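Local atomic coordinates of dihydropteroate synthase (PDB entry 6Q62), a protein that probably catalyses the condensation of para-aminobenzoate with 6-hydroxymethyl-7,8-dihydropterin diphosphate to give 7,8-dihydropteroate, a precursor of folates. Residues V74-E79 with T102-V107; V107-V112 with A135-P140; H48-A53 with A92-P97; V86-V91 with V112-G117. One frame throughout, in Å; residues are numbered along the deposited sequence.

Contact 1 (V74-E79 with T102-V107); sequences VPVEEE and TFKPEV
Glu79 and Lys104 illustrate how a buried carboxylate is held: Lys104 NZ grips it at OE1, and Thr102 OG1 and a water grip it at OE2. The glutamate, extended beyond CG, crosses the lysine chain at a slant, and Lys104 NZ forms a salt bridge to Glu79 OE1 (2.7 Å), arriving on the syn side but 34° out of the carboxylate plane. A bend at the last torsion of Lys104 (chi4 86°) also turns the ammonium toward Val74 O, 3.1 Å from NZ and almost in line with the carbonyl bond. Glu65 supplies NZ with a second carboxylate. At the other oxygen, Thr102 OG1 donates to Glu79 OE2 (2.7 Å) from above the carboxylate plane. The same OG1 accepts from Lys104 N in an ST turn. The water donates to Glu79 OE2 and accepts from Phe103 N, so the two oxygens together hold three donors, which probably favours the charged form. Apolar packing flanks this network: Val76 CB lies against Lys104 CD, 4.0 Å away, while Val76 CG2 meets Val107 CG2 at 3.8 Å as the two valines pass in opposite directions. The contact joins the first turn of helix 76-93 to the first turn of helix 105-114, just beyond the C-terminal end of strand 98-101, with Val107 reaching on to Leu80 and Val83.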
loop_
_atom_site.group_PDB
_atom_site.type_symbol
_atom_site.label_atom_id
_atom_site.label_comp_id
_atom_site.label_asym_id
_atom_site.label_seq_id
_atom_site.Cartn_x
_atom_site.Cartn_y
_atom_site.Cartn_z
ATOM N N VAL A 74 -27.901 18.688 -5.951
ATOM C CA VAL A 74 -27.966 18.816 -7.414
ATOM C C VAL A 74 -29.387 18.489 -7.869
ATOM O O VAL A 74 -29.874 17.384 -7.571
ATOM C CB VAL A 74 -26.889 17.952 -8.134
ATOM C CG1 VAL A 74 -27.035 18.000 -9.659
ATOM C CG2 VAL A 74 -25.486 18.403 -7.727
ATOM N N PRO A 75 -30.082 19.402 -8.596
ATOM C CA PRO A 75 -31.437 19.078 -9.057
ATOM C C PRO A 75 -31.399 17.926 -10.039
ATOM O O PRO A 75 -30.412 17.798 -10.770
ATOM C CB PRO A 75 -31.898 20.373 -9.752
ATOM C CG PRO A 75 -30.996 21.429 -9.233
ATOM C CD PRO A 75 -29.678 20.760 -9.027
ATOM N N VAL A 76 -32.451 17.070 -10.016
ATOM C CA VAL A 76 -32.548 15.890 -10.855
ATOM C C VAL A 76 -32.217 16.168 -12.332
ATOM O O VAL A 76 -31.475 15.402 -12.924
ATOM C CB VAL A 76 -33.890 15.126 -10.658
ATOM C CG1 VAL A 76 -35.129 15.973 -10.983
ATOM C CG2 VAL A 76 -33.891 13.814 -11.416
ATOM N N GLU A 77 -32.750 17.259 -12.927
ATOM C CA GLU A 77 -32.508 17.526 -14.342
ATOM C C GLU A 77 -31.022 17.737 -14.630
ATOM O O GLU A 77 -30.514 17.237 -15.642
ATOM C CB GLU A 77 -33.293 18.785 -14.770
ATOM C CG GLU A 77 -33.426 18.949 -16.257
ATOM C CD GLU A 77 -34.044 20.295 -16.565
ATOM O OE1 GLU A 77 -35.254 20.329 -16.881
ATOM O OE2 GLU A 77 -33.332 21.321 -16.452
ATOM N N GLU A 78 -30.322 18.447 -13.724
ATOM C CA GLU A 78 -28.877 18.669 -13.858
ATOM C C GLU A 78 -28.099 17.336 -13.662
ATOM O O GLU A 78 -27.133 17.080 -14.376
ATOM C CB GLU A 78 -28.396 19.732 -12.846
ATOM C CG GLU A 78 -26.911 20.085 -12.950
ATOM C CD GLU A 78 -26.373 20.491 -14.315
ATOM O OE1 GLU A 78 -27.133 21.092 -15.112
ATOM O OE2 GLU A 78 -25.182 20.208 -14.585
ATOM N N GLU A 79 -28.519 16.504 -12.691
ATOM C CA GLU A 79 -27.862 15.222 -12.437
ATOM C C GLU A 79 -27.996 14.333 -13.694
ATOM O O GLU A 79 -27.001 13.721 -14.103
ATOM C CB GLU A 79 -28.496 14.542 -11.220
ATOM C CG GLU A 79 -27.721 13.313 -10.762
ATOM C CD GLU A 79 -28.298 12.670 -9.520
ATOM O OE1 GLU A 79 -29.334 13.175 -9.033
ATOM O OE2 GLU A 79 -27.737 11.651 -9.046
ATOM N N THR A 102 -26.224 7.336 -7.364
ATOM C CA THR A 102 -27.358 8.254 -7.197
ATOM C C THR A 102 -28.285 7.716 -6.114
ATOM O O THR A 102 -28.302 6.502 -5.888
ATOM C CB THR A 102 -28.115 8.399 -8.520
ATOM O OG1 THR A 102 -29.137 9.410 -8.374
ATOM C CG2 THR A 102 -28.757 7.075 -9.012
ATOM N N PHE A 103 -29.064 8.601 -5.478
ATOM C CA PHE A 103 -30.088 8.168 -4.532
ATOM C C PHE A 103 -31.480 8.435 -5.121
ATOM O O PHE A 103 -32.479 8.151 -4.457
ATOM C CB PHE A 103 -29.955 8.858 -3.155
ATOM C CG PHE A 103 -29.920 10.359 -3.158
ATOM C CD1 PHE A 103 -31.099 11.103 -3.180
ATOM C CD2 PHE A 103 -28.712 11.035 -3.080
ATOM C CE1 PHE A 103 -31.061 12.507 -3.194
ATOM C CE2 PHE A 103 -28.679 12.440 -3.066
ATOM C CZ PHE A 103 -29.853 13.159 -3.123
ATOM N N LYS A 104 -31.550 8.985 -6.353
ATOM C CA LYS A 104 -32.837 9.368 -6.952
ATOM C C LYS A 104 -33.391 8.313 -7.870
ATOM O O LYS A 104 -32.725 7.966 -8.851
ATOM C CB LYS A 104 -32.692 10.713 -7.683
ATOM C CG LYS A 104 -32.253 11.849 -6.767
ATOM C CD LYS A 104 -32.227 13.173 -7.548
ATOM C CE LYS A 104 -31.737 14.349 -6.736
ATOM N NZ LYS A 104 -30.260 14.420 -6.778
ATOM N N PRO A 105 -34.628 7.813 -7.609
ATOM C CA PRO A 105 -35.189 6.763 -8.471
ATOM C C PRO A 105 -35.286 7.121 -9.927
ATOM O O PRO A 105 -35.111 6.243 -10.757
ATOM C CB PRO A 105 -36.572 6.478 -7.883
ATOM C CG PRO A 105 -36.835 7.595 -6.924
ATOM C CD PRO A 105 -35.517 8.116 -6.477
ATOM N N GLU A 106 -35.564 8.396 -10.257
ATOM C CA GLU A 106 -35.681 8.814 -11.659
ATOM C C GLU A 106 -34.329 8.659 -12.324
ATOM O O GLU A 106 -34.270 8.268 -13.484
ATOM C CB GLU A 106 -36.121 10.306 -11.758
ATOM C CG GLU A 106 -37.402 10.665 -11.016
ATOM C CD GLU A 106 -37.305 11.107 -9.561
ATOM O OE1 GLU A 106 -36.341 10.725 -8.854
ATOM O OE2 GLU A 106 -38.226 11.826 -9.118
ATOM N N VAL A 107 -33.218 8.949 -11.593
ATOM C CA VAL A 107 -31.865 8.818 -12.159
ATOM C C VAL A 107 -31.531 7.340 -12.267
ATOM O O VAL A 107 -30.961 6.924 -13.273
ATOM C CB VAL A 107 -30.806 9.590 -11.331
ATOM C CG1 VAL A 107 -29.412 9.467 -11.972
ATOM C CG2 VAL A 107 -31.200 11.073 -11.203
HETATM O O HOH W 1 -28.034 11.419 -6.380
#

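Contact 2 (V107-V112 with A135-P140)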
loop_
_atom_site.group_PDB
_atom_site.type_symbol
_atom_site.label_atom_id
_atom_site.label_comp_id
_atom_site.label_asym_id
_atom_site.label_seq_id
_atom_site.Cartn_x
_atom_site.Cartn_y
_atom_site.Cartn_z
ATOM N N VAL A 107 -33.218 8.949 -11.593
ATOM C CA VAL A 107 -31.865 8.818 -12.159
ATOM C C VAL A 107 -31.531 7.340 -12.267
ATOM O O VAL A 107 -30.961 6.924 -13.273
ATOM C CB VAL A 107 -30.806 9.590 -11.331
ATOM C CG1 VAL A 107 -29.412 9.467 -11.972
ATOM C CG2 VAL A 107 -31.200 11.073 -11.203
ATOM N N MET A 108 -31.924 6.532 -11.270
ATOM C CA MET A 108 -31.681 5.087 -11.335
ATOM C C MET A 108 -32.308 4.484 -12.590
ATOM O O MET A 108 -31.640 3.761 -13.323
ATOM C CB MET A 108 -32.254 4.378 -10.094
ATOM C CG MET A 108 -31.644 4.851 -8.802
ATOM S SD MET A 108 -32.408 3.947 -7.428
ATOM C CE MET A 108 -31.753 4.841 -6.063
ATOM N N ARG A 109 -33.605 4.797 -12.845
ATOM C CA ARG A 109 -34.292 4.257 -14.024
ATOM C C ARG A 109 -33.679 4.730 -15.322
ATOM O O ARG A 109 -33.449 3.924 -16.227
ATOM C CB ARG A 109 -35.782 4.619 -13.975
ATOM C CG ARG A 109 -36.513 3.961 -12.807
ATOM C CD ARG A 109 -37.994 4.268 -12.908
ATOM N NE ARG A 109 -38.760 3.657 -11.824
ATOM C CZ ARG A 109 -39.296 2.445 -11.877
ATOM N NH1 ARG A 109 -39.089 1.659 -12.935
ATOM N NH2 ARG A 109 -40.001 1.990 -10.865
ATOM N N ALA A 110 -33.437 6.038 -15.441
ATOM C CA ALA A 110 -32.861 6.606 -16.665
ATOM C C ALA A 110 -31.435 6.081 -16.909
ATOM O O ALA A 110 -31.077 5.772 -18.050
ATOM C CB ALA A 110 -32.846 8.134 -16.592
ATOM N N ALA A 111 -30.644 5.925 -15.840
ATOM C CA ALA A 111 -29.272 5.439 -15.969
ATOM C C ALA A 111 -29.224 3.994 -16.433
ATOM O O ALA A 111 -28.450 3.689 -17.337
ATOM C CB ALA A 111 -28.535 5.603 -14.659
ATOM N N VAL A 112 -30.102 3.130 -15.886
ATOM C CA VAL A 112 -30.173 1.732 -16.324
ATOM C C VAL A 112 -30.641 1.650 -17.780
ATOM O O VAL A 112 -30.057 0.901 -18.556
ATOM C CB VAL A 112 -30.985 0.845 -15.363
ATOM C CG1 VAL A 112 -31.190 -0.559 -15.943
ATOM C CG2 VAL A 112 -30.284 0.757 -14.008
ATOM N N ALA A 135 -36.248 -2.902 -7.514
ATOM C CA ALA A 135 -36.972 -4.168 -7.674
ATOM C C ALA A 135 -37.334 -4.375 -9.160
ATOM O O ALA A 135 -37.135 -5.466 -9.675
ATOM C CB ALA A 135 -38.211 -4.184 -6.801
ATOM N N ASP A 136 -37.772 -3.293 -9.869
ATOM C CA ASP A 136 -38.118 -3.343 -11.292
ATOM C C ASP A 136 -36.925 -3.499 -12.197
ATOM O O ASP A 136 -37.006 -4.142 -13.250
ATOM C CB ASP A 136 -38.807 -2.024 -11.706
ATOM C CG ASP A 136 -40.260 -1.850 -11.314
ATOM O OD1 ASP A 136 -40.843 -2.805 -10.771
ATOM O OD2 ASP A 136 -40.812 -0.741 -11.555
ATOM N N LEU A 137 -35.824 -2.799 -11.862
ATOM C CA LEU A 137 -34.661 -2.777 -12.738
ATOM C C LEU A 137 -33.831 -4.057 -12.757
ATOM O O LEU A 137 -33.133 -4.289 -13.740
ATOM C CB LEU A 137 -33.777 -1.563 -12.414
ATOM C CG LEU A 137 -34.444 -0.201 -12.730
ATOM C CD1 LEU A 137 -33.721 0.944 -12.031
ATOM C CD2 LEU A 137 -34.573 0.032 -14.247
ATOM N N ARG A 138 -33.895 -4.869 -11.703
ATOM C CA ARG A 138 -33.186 -6.155 -11.610
ATOM C C ARG A 138 -31.671 -6.022 -11.827
ATOM O O ARG A 138 -31.060 -6.781 -12.583
ATOM C CB ARG A 138 -33.819 -7.213 -12.549
ATOM C CG ARG A 138 -35.300 -7.463 -12.245
ATOM C CD ARG A 138 -35.767 -8.745 -12.907
ATOM N NE ARG A 138 -37.222 -8.811 -13.032
ATOM C CZ ARG A 138 -38.044 -9.228 -12.074
ATOM N NH1 ARG A 138 -37.565 -9.596 -10.889
ATOM N NH2 ARG A 138 -39.352 -9.262 -12.285
ATOM N N VAL A 139 -31.080 -5.002 -11.204
ATOM C CA VAL A 139 -29.640 -4.790 -11.252
ATOM C C VAL A 139 -29.098 -4.860 -9.819
ATOM O O VAL A 139 -29.838 -4.548 -8.870
ATOM C CB VAL A 139 -29.233 -3.408 -11.916
ATOM C CG1 VAL A 139 -29.552 -3.367 -13.412
ATOM C CG2 VAL A 139 -29.867 -2.225 -11.194
ATOM N N PRO A 140 -27.777 -5.120 -9.636
ATOM C CA PRO A 140 -27.213 -5.085 -8.286
ATOM C C PRO A 140 -27.305 -3.688 -7.675
ATOM O O PRO A 140 -27.289 -2.686 -8.400
ATOM C CB PRO A 140 -25.748 -5.496 -8.493
ATOM C CG PRO A 140 -25.749 -6.286 -9.808
ATOM C CD PRO A 140 -26.789 -5.585 -10.628
#
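Arg109 and Asp136 tie together two adjacent outer helices of a TIM barrel, and the arginine is a good example of one side chain serving two kinds of contact. Its CB projects from helix 105-114 across the line to the partner rather than straight at it. The next atom, Arg109 CG, passes Leu137 CD1 at 4.2 Å. From CG to NE the chain runs extended, with CG anti to the carbonyl carbon (chi1 -65°), which carries CD and NE past the leucine toward Asp136. There CZ presents its two terminal nitrogens end-on to a single oxygen. Arg109 NH2 donates to Asp136 OD2 over 2.9 Å at a fairly straight 160°, and Arg109 NH1 adds a longer, more bent bond of 3.3 Å to the same OD2. The oxygen lies in the guanidinium plane, whereas the carboxylate is turned 61° against it. NH2 is shared with Asp132, one turn earlier on helix 130-137, so the positive charge has two acidic partners there.

Deeper between the helices the contact is mainly apolar. Val112 and Leu137 slide past each other in opposite directions, with Val112 CG1 3.8 Å from Leu137 CD2. Val112 and Val139 instead approach tip to tip, Val139 lying where the chain has left the helix and heads for strand 141-144. The other leucine methyl settles on backbone: Leu137 CD1 rests 3.7 Å from Met108 O, the carbonyl oxygen that also accepts from Val112 N.

Contact 3 (H48-A53 with A92-P97)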
loop_
_atom_site.group_PDB
_atom_site.type_symbol
_atom_site.label_atom_id
_atom_site.label_comp_id
_atom_site.label_asym_id
_atom_site.label_seq_id
_atom_site.Cartn_x
_atom_site.Cartn_y
_atom_site.Cartn_z
ATOM N N HIS A 48 -11.751 10.321 -18.454
ATOM C CA HIS A 48 -11.285 9.811 -17.170
ATOM C C HIS A 48 -11.701 8.341 -16.937
ATOM O O HIS A 48 -10.857 7.532 -16.539
ATOM C CB HIS A 48 -11.749 10.726 -16.018
ATOM C CG HIS A 48 -11.132 10.363 -14.706
ATOM N ND1 HIS A 48 -9.755 10.384 -14.530
ATOM C CD2 HIS A 48 -11.711 9.974 -13.548
ATOM C CE1 HIS A 48 -9.553 10.004 -13.277
ATOM N NE2 HIS A 48 -10.688 9.728 -12.655
ATOM N N GLY A 49 -12.959 7.997 -17.229
ATOM C CA GLY A 49 -13.433 6.618 -17.099
ATOM C C GLY A 49 -12.661 5.681 -18.022
ATOM O O GLY A 49 -12.288 4.581 -17.605
ATOM N N LEU A 50 -12.317 6.150 -19.235
ATOM C CA LEU A 50 -11.518 5.321 -20.164
ATOM C C LEU A 50 -10.108 5.081 -19.623
ATOM O O LEU A 50 -9.593 3.959 -19.728
ATOM C CB LEU A 50 -11.443 5.949 -21.551
ATOM C CG LEU A 50 -12.743 5.988 -22.359
ATOM C CD1 LEU A 50 -12.522 6.681 -23.686
ATOM C CD2 LEU A 50 -13.313 4.602 -22.582
ATOM N N ARG A 51 -9.525 6.100 -18.970
ATOM C CA ARG A 51 -8.191 5.994 -18.349
ATOM C C ARG A 51 -8.254 4.988 -17.191
ATOM O O ARG A 51 -7.378 4.136 -17.073
ATOM C CB ARG A 51 -7.689 7.364 -17.851
ATOM C CG ARG A 51 -6.326 7.256 -17.175
ATOM C CD ARG A 51 -5.626 8.564 -16.926
ATOM N NE ARG A 51 -6.278 9.390 -15.911
ATOM C CZ ARG A 51 -6.018 9.342 -14.607
ATOM N NH1 ARG A 51 -5.133 8.479 -14.131
ATOM N NH2 ARG A 51 -6.638 10.159 -13.772
ATOM N N LEU A 52 -9.325 5.040 -16.372
ATOM C CA LEU A 52 -9.468 4.085 -15.272
ATOM C C LEU A 52 -9.644 2.648 -15.769
ATOM O O LEU A 52 -9.106 1.715 -15.154
ATOM C CB LEU A 52 -10.588 4.506 -14.306
ATOM C CG LEU A 52 -10.404 5.876 -13.621
ATOM C CD1 LEU A 52 -11.443 6.059 -12.533
ATOM C CD2 LEU A 52 -8.975 6.068 -13.058
ATOM N N ALA A 53 -10.397 2.452 -16.867
ATOM C CA ALA A 53 -10.527 1.131 -17.480
ATOM C C ALA A 53 -9.124 0.662 -17.920
ATOM O O ALA A 53 -8.753 -0.458 -17.601
ATOM C CB ALA A 53 -11.448 1.172 -18.685
ATOM N N ALA A 92 -20.645 2.214 -24.584
ATOM C CA ALA A 92 -20.217 1.962 -25.964
ATOM C C ALA A 92 -18.684 1.800 -26.081
ATOM O O ALA A 92 -18.201 1.164 -27.031
ATOM C CB ALA A 92 -20.669 3.104 -26.849
ATOM N N GLN A 93 -17.909 2.411 -25.156
ATOM C CA GLN A 93 -16.448 2.434 -25.270
ATOM C C GLN A 93 -15.679 1.585 -24.253
ATOM O O GLN A 93 -14.450 1.558 -24.291
ATOM C CB GLN A 93 -15.964 3.886 -25.235
ATOM C CG GLN A 93 -16.524 4.702 -26.403
ATOM C CD GLN A 93 -16.134 6.137 -26.337
ATOM O OE1 GLN A 93 -14.957 6.455 -26.355
ATOM N NE2 GLN A 93 -17.116 7.027 -26.284
ATOM N N THR A 94 -16.386 0.893 -23.348
ATOM C CA THR A 94 -15.760 -0.007 -22.392
ATOM C C THR A 94 -16.564 -1.290 -22.348
ATOM O O THR A 94 -17.738 -1.312 -22.728
ATOM C CB THR A 94 -15.644 0.590 -20.953
ATOM O OG1 THR A 94 -16.900 0.449 -20.311
ATOM C CG2 THR A 94 -15.177 2.029 -20.910
ATOM N N ALA A 95 -15.933 -2.351 -21.814
ATOM C CA ALA A 95 -16.548 -3.656 -21.620
ATOM C C ALA A 95 -16.896 -3.837 -20.142
ATOM O O ALA A 95 -17.419 -4.885 -19.756
ATOM C CB ALA A 95 -15.571 -4.744 -22.069
ATOM N N LEU A 96 -16.602 -2.818 -19.304
ATOM C CA LEU A 96 -16.792 -2.916 -17.866
ATOM C C LEU A 96 -18.208 -2.729 -17.394
ATOM O O LEU A 96 -18.873 -1.840 -17.883
ATOM C CB LEU A 96 -15.932 -1.812 -17.152
ATOM C CG LEU A 96 -14.427 -1.934 -17.299
ATOM C CD1 LEU A 96 -13.723 -0.876 -16.410
ATOM C CD2 LEU A 96 -13.934 -3.375 -16.929
ATOM N N PRO A 97 -18.604 -3.418 -16.289
ATOM C CA PRO A 97 -19.858 -3.078 -15.627
ATOM C C PRO A 97 -19.793 -1.607 -15.210
ATOM O O PRO A 97 -18.724 -1.099 -14.843
ATOM C CB PRO A 97 -19.849 -3.968 -14.387
ATOM C CG PRO A 97 -18.881 -5.039 -14.686
ATOM C CD PRO A 97 -17.865 -4.443 -15.533
#
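Leu50 and Thr94 bring the two backbones nearest, with their CA atoms 7.2 Å apart, at the point where helix 76-93 has ended and its chain turns away toward strand 98-101 while helix 41-54 runs on. The segment 92-97 is thus a helix end and the loop after it, laid against the side of helix 41-54 in the outer layer of the TIM-barrel fold.

Leu50 does most of the reaching. Its CB does not aim directly at the loop, but chi1 and chi2 (-68° and 178°) swing the fork toward it. Leu50 CD2 lies 3.6 Å from Thr94 CG2 and also close to Gln93 CB, at 3.8 Å. Leu50 CD1 rests 3.6 Å from Gln93 OE1, a carbon beside the amide oxygen at the end of an extended glutamine. One turn further along the helix, Ala53 CB faces the loop and is met by Leu96 CD1 at 3.8 Å.

Thr94 divides its two branches between different tasks. The methyl CG2 sits anti to the carbonyl carbon and turns to Leu50, whereas OG1 bonds back to Leu90 O in the last turn of helix 76-93 and takes a weak bond from Leu96 N. Leu96 also packs on Leu60 of strand 59-63, while its carbonyl oxygen is taken by Arg13. Between the two segments themselves, methyl groups meet aliphatic carbon and, in places, amide or carbonyl oxygen; with no polar bond joining them, the fit across the contact rests on shape and van der Waals packing.

Contact 4 (V86-V91 with V112-G117); sequences VIERLV and VAAGAG
Ile87 and Ala114 meet where helix 105-114 ends, and the contact shows a helix terminus packed against branched side chains: the carbonyl oxygen of Ala114 and the amide of Ala116 lie against Ile87 and Val91. Ile87 points straight across, and its two branches part company. CG2 sits anti to the backbone N, which sets it against the turn: Ile87 CG2 lies 4.0 Å from Ala114 CB and 3.6 Å from Ala116 N. Ile87 CD1 continues deeper, to 4.4 Å from Ala116 CB. On the solvent side of the same alanine, Glu88 offers aliphatic carbon, its CG 4.0 Å from Ala114 CB. Val91, one turn later, lays its two methyls along the helix end. Val91 CG1 touches Ala114 O at 3.7 Å, and Val91 CG2 lies 3.8 Å from Gly115 O.

Gly115 lets the chain reverse here, its positive phi (128°) closing a Schellman motif. A CB on it would point at Val91 and run into CG1, and would also press on the preceding carbonyl oxygen; its absence suits both the turn and the close packing. The CA atoms of Glu88 and Ala114 are only 5.6 Å apart.

Beyond the turn, Gly117 pairs with Leu98 as the chain enters strand 118-121. Ile87 packs as well on Ala111 and Ile62, so its side chain fills the angle between helix 105-114 and strand 59-63, with helix 76-93 lying outside the barrel.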
loop_
_atom_site.group_PDB
_atom_site.type_symbol
_atom_site.label_atom_id
_atom_site.label_comp_id
_atom_site.label_asym_id
_atom_site.label_seq_id
_atom_site.Cartn_x
_atom_site.Cartn_y
_atom_site.Cartn_z
ATOM N N VAL A 86 -22.572 10.493 -20.118
ATOM C CA VAL A 86 -21.356 9.769 -19.708
ATOM C C VAL A 86 -21.582 8.254 -19.742
ATOM O O VAL A 86 -20.759 7.526 -20.297
ATOM C CB VAL A 86 -20.841 10.256 -18.330
ATOM C CG1 VAL A 86 -19.654 9.411 -17.826
ATOM C CG2 VAL A 86 -20.442 11.723 -18.436
ATOM N N ILE A 87 -22.724 7.795 -19.194
ATOM C CA ILE A 87 -23.059 6.365 -19.235
ATOM C C ILE A 87 -23.200 5.904 -20.705
ATOM O O ILE A 87 -22.662 4.859 -21.062
ATOM C CB ILE A 87 -24.351 6.081 -18.422
ATOM C CG1 ILE A 87 -24.081 6.313 -16.922
ATOM C CG2 ILE A 87 -24.863 4.646 -18.665
ATOM C CD1 ILE A 87 -25.301 6.493 -16.084
ATOM N N GLU A 88 -23.901 6.690 -21.550
ATOM C CA GLU A 88 -24.116 6.298 -22.962
ATOM C C GLU A 88 -22.775 6.119 -23.689
ATOM O O GLU A 88 -22.567 5.134 -24.401
ATOM C CB GLU A 88 -24.995 7.333 -23.693
ATOM C CG GLU A 88 -26.432 7.341 -23.186
ATOM C CD GLU A 88 -27.351 8.394 -23.769
ATOM O OE1 GLU A 88 -26.846 9.452 -24.200
ATOM O OE2 GLU A 88 -28.583 8.175 -23.767
ATOM N N ARG A 89 -21.839 7.037 -23.450
ATOM C CA ARG A 89 -20.519 6.964 -24.088
ATOM C C ARG A 89 -19.660 5.843 -23.514
ATOM O O ARG A 89 -19.050 5.094 -24.280
ATOM C CB ARG A 89 -19.806 8.317 -24.008
ATOM C CG ARG A 89 -20.345 9.326 -25.019
ATOM C CD ARG A 89 -20.280 10.748 -24.491
ATOM N NE ARG A 89 -20.698 11.746 -25.493
ATOM C CZ ARG A 89 -21.955 12.127 -25.721
ATOM N NH1 ARG A 89 -22.953 11.605 -25.023
ATOM N NH2 ARG A 89 -22.221 13.030 -26.654
ATOM N N LEU A 90 -19.626 5.696 -22.174
ATOM C CA LEU A 90 -18.826 4.637 -21.552
ATOM C C LEU A 90 -19.348 3.219 -21.833
ATOM O O LEU A 90 -18.541 2.304 -21.966
ATOM C CB LEU A 90 -18.637 4.868 -20.032
ATOM C CG LEU A 90 -17.715 6.025 -19.628
ATOM C CD1 LEU A 90 -17.735 6.221 -18.125
ATOM C CD2 LEU A 90 -16.248 5.807 -20.111
ATOM N N VAL A 91 -20.668 3.030 -21.947
ATOM C CA VAL A 91 -21.214 1.695 -22.248
ATOM C C VAL A 91 -20.779 1.253 -23.669
ATOM O O VAL A 91 -20.490 0.073 -23.882
ATOM C CB VAL A 91 -22.741 1.591 -21.977
ATOM C CG1 VAL A 91 -23.572 2.338 -23.020
ATOM C CG2 VAL A 91 -23.180 0.132 -21.855
ATOM N N VAL A 112 -30.102 3.130 -15.886
ATOM C CA VAL A 112 -30.173 1.732 -16.324
ATOM C C VAL A 112 -30.641 1.650 -17.780
ATOM O O VAL A 112 -30.057 0.901 -18.556
ATOM C CB VAL A 112 -30.985 0.845 -15.363
ATOM C CG1 VAL A 112 -31.190 -0.559 -15.943
ATOM C CG2 VAL A 112 -30.284 0.757 -14.008
ATOM N N ALA A 113 -31.624 2.484 -18.187
ATOM C CA ALA A 113 -32.064 2.490 -19.588
ATOM C C ALA A 113 -30.938 2.917 -20.510
ATOM O O ALA A 113 -30.844 2.403 -21.620
ATOM C CB ALA A 113 -33.259 3.406 -19.774
ATOM N N ALA A 114 -30.040 3.794 -20.018
ATOM C CA ALA A 114 -28.886 4.301 -20.757
ATOM C C ALA A 114 -27.700 3.308 -20.797
ATOM O O ALA A 114 -26.766 3.519 -21.572
ATOM C CB ALA A 114 -28.433 5.634 -20.152
ATOM N N GLY A 115 -27.728 2.268 -19.970
ATOM C CA GLY A 115 -26.670 1.264 -19.960
ATOM C C GLY A 115 -26.017 0.927 -18.640
ATOM O O GLY A 115 -25.156 0.039 -18.613
ATOM N N ALA A 116 -26.383 1.625 -17.534
ATOM C CA ALA A 116 -25.819 1.306 -16.232
ATOM C C ALA A 116 -26.301 -0.085 -15.820
ATOM O O ALA A 116 -27.430 -0.462 -16.145
ATOM C CB ALA A 116 -26.238 2.337 -15.194
ATOM N N GLY A 117 -25.431 -0.829 -15.136
ATOM C CA GLY A 117 -25.696 -2.192 -14.693
ATOM C C GLY A 117 -25.715 -2.391 -13.201
ATOM O O GLY A 117 -25.849 -3.521 -12.735
#

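Overall arrangement
The four contacts sample the outer helical layer of one TIM barrel. Helix 76-93 takes part in contacts 1, 3 and 4 and helix 105-114 in contacts 1, 2 and 4, so contacts 1 and 4 join the same two helices, at their beginnings and toward their other ends, with centres about 15 Å apart. Contacts 1, 2 and 4 are partly buried, whereas contact 3 lies at the surface. Chemistry follows position: contact 1 centres on a buried glutamate held by polar bonds, with valines beside it, contact 2 sets a peripheral salt bridge above apolar packing, and contacts 3 and 4 are essentially apolar. Leu90 CD2 and Leu50 CD2, 4.0 Å apart, link the last two.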